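Local atomic coordinates of DUF1116 domain-containing protein (Enterococcus faecalis, PDB entry 3CLQ), a protein that is of unknown function but belongs to the AllG family, possibly related to a subunit of oxamate carbamoyltransferase. Residues B[318-323]-B[335-340]. Residues are numbered along the deposited sequence; the frame is centred on the assembly and turned at random.
Sequences FAMAAA and AEALNY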
loop_
_atom_site.group_PDB
_atom_site.type_symbol
_atom_site.label_atom_id
_atom_site.label_comp_id
_atom_site.label_asym_id
_atom_site.label_seq_id
_atom_site.Cartn_x
_atom_site.Cartn_y
_atom_site.Cartn_z
ATOM N N PHE B 318 -7.719 16.164 5.973
ATOM C CA PHE B 318 -6.552 16.927 6.399
ATOM C C PHE B 318 -5.312 16.379 5.696
ATOM O O PHE B 318 -4.386 17.119 5.389
ATOM C CB PHE B 318 -6.387 16.843 7.917
ATOM C CG PHE B 318 -7.170 17.888 8.684
ATOM C CD1 PHE B 318 -6.592 18.563 9.750
ATOM C CD2 PHE B 318 -8.484 18.186 8.353
ATOM C CE1 PHE B 318 -7.302 19.519 10.461
ATOM C CE2 PHE B 318 -9.202 19.142 9.066
ATOM C CZ PHE B 318 -8.609 19.809 10.120
ATOM N N ALA B 319 -5.301 15.070 5.434
ATOM C CA ALA B 319 -4.159 14.445 4.760
ATOM C C ALA B 319 -4.382 14.334 3.271
ATOM O O ALA B 319 -3.562 13.800 2.578
ATOM C CB ALA B 319 -3.850 13.092 5.338
HETATM N N MSE B 320 -5.501 14.840 2.787
HETATM C CA MSE B 320 -5.798 14.857 1.366
HETATM C C MSE B 320 -4.564 14.662 0.484
HETATM O O MSE B 320 -4.526 13.763 -0.339
HETATM C CB MSE B 320 -6.442 16.190 1.038
HETATM C CG MSE B 320 -7.656 16.127 0.154
HETATM SE SE MSE B 320 -8.369 17.940 -0.082
HETATM C CE MSE B 320 -9.238 17.583 -1.820
ATOM N N ALA B 321 -3.548 15.497 0.668
ATOM C CA ALA B 321 -2.373 15.507 -0.214
ATOM C C ALA B 321 -1.699 14.156 -0.407
ATOM O O ALA B 321 -1.060 13.923 -1.424
ATOM C CB ALA B 321 -1.350 16.504 0.281
ATOM N N ALA B 322 -1.819 13.286 0.581
ATOM C CA ALA B 322 -1.144 11.993 0.585
ATOM C C ALA B 322 -1.796 11.001 -0.370
ATOM O O ALA B 322 -1.230 9.956 -0.662
ATOM C CB ALA B 322 -1.155 11.421 1.972
ATOM N N ALA B 323 -2.972 11.347 -0.877
ATOM C CA ALA B 323 -3.799 10.380 -1.545
ATOM C C ALA B 323 -4.321 10.922 -2.853
ATOM O O ALA B 323 -5.550 11.046 -3.023
ATOM C CB ALA B 323 -4.955 10.035 -0.646
ATOM N N ALA B 335 -3.584 19.952 -7.317
ATOM C CA ALA B 335 -3.005 21.151 -6.715
ATOM C C ALA B 335 -3.828 21.653 -5.518
ATOM O O ALA B 335 -3.270 22.105 -4.528
ATOM C CB ALA B 335 -2.813 22.225 -7.738
ATOM N N GLU B 336 -5.149 21.541 -5.594
ATOM C CA GLU B 336 -6.024 21.927 -4.488
ATOM C C GLU B 336 -5.831 21.037 -3.273
ATOM O O GLU B 336 -5.920 21.507 -2.138
ATOM C CB GLU B 336 -7.499 21.868 -4.897
ATOM C CG GLU B 336 -7.992 23.102 -5.663
ATOM C CD GLU B 336 -9.354 22.883 -6.346
ATOM O OE1 GLU B 336 -10.090 21.922 -6.001
ATOM O OE2 GLU B 336 -9.682 23.684 -7.244
ATOM N N ALA B 337 -5.589 19.751 -3.504
ATOM C CA ALA B 337 -5.444 18.831 -2.390
ATOM C C ALA B 337 -4.118 19.077 -1.679
ATOM O O ALA B 337 -4.062 19.071 -0.455
ATOM C CB ALA B 337 -5.589 17.392 -2.841
ATOM N N LEU B 338 -3.057 19.329 -2.434
ATOM C CA LEU B 338 -1.785 19.665 -1.810
ATOM C C LEU B 338 -2.025 20.878 -0.953
ATOM O O LEU B 338 -1.573 20.967 0.171
ATOM C CB LEU B 338 -0.730 20.017 -2.859
ATOM C CG LEU B 338 -0.393 18.920 -3.868
ATOM C CD1 LEU B 338 0.858 19.257 -4.700
ATOM C CD2 LEU B 338 -0.238 17.594 -3.147
ATOM N N ASN B 339 -2.766 21.817 -1.508
ATOM C CA ASN B 339 -2.963 23.103 -0.903
ATOM C C ASN B 339 -3.740 23.079 0.402
ATOM O O ASN B 339 -3.487 23.891 1.294
ATOM C CB ASN B 339 -3.706 23.965 -1.900
ATOM C CG ASN B 339 -3.103 25.319 -2.031
ATOM O OD1 ASN B 339 -2.533 25.660 -3.078
ATOM N ND2 ASN B 339 -3.191 26.106 -0.959
ATOM N N TYR B 340 -4.699 22.160 0.500
ATOM C CA TYR B 340 -5.591 22.070 1.662
ATOM C C TYR B 340 -4.860 21.554 2.905
ATOM O O TYR B 340 -5.058 22.044 4.030
ATOM C CB TYR B 340 -6.783 21.150 1.354
ATOM C CG TYR B 340 -8.052 21.840 0.866
ATOM C CD1 TYR B 340 -8.632 22.896 1.590
ATOM C CD2 TYR B 340 -8.700 21.405 -0.293
ATOM C CE1 TYR B 340 -9.808 23.522 1.155
ATOM C CE2 TYR B 340 -9.867 22.007 -0.738
ATOM C CZ TYR B 340 -10.423 23.070 -0.012
ATOM O OH TYR B 340 -11.593 23.666 -0.460
#
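Met320, a selenomethionine, reaches across to helix 334-343 and touches both Ala337 and Tyr340. Its chain, extended beyond CG (chi2 178°), carries the selenium past CA of Ala337 to the ring of Tyr340. There SE of Met320 sits 3.5 Å from CD2 of Tyr340. Measured to the Tyr340 ring centroid, SE of Met320 is 4.6 Å away and 62° off the normal, an oblique Met-aromatic contact in which the large, polarisable atom meets the CD2 side of the ring. The terminal methyl CE of Met320 packs on CB of Ala337 at 3.8 Å; the small alanine lets the long chain lie close to the helix, with SE of Met320 3.8 Å from CA of Ala337. One residue on, the small Ala321 allows its CA to come within 4.5 Å of CA of Leu338, the nearest such pair between the segments. CB of Leu338 points away from the loop, but the branched end brings CD2 of Leu338 back to CB of Ala321 at 3.8 Å. Further along the helix, Ser341 OG hydrogen-bonds to both Phe318 O and Ala321 N, tying the loop's backbone beside the apolar patch. No hydrogen bond joins 318-323 to 335-340 themselves, so shape and dispersion probably hold this interface, to which Ser341 adds a polar link.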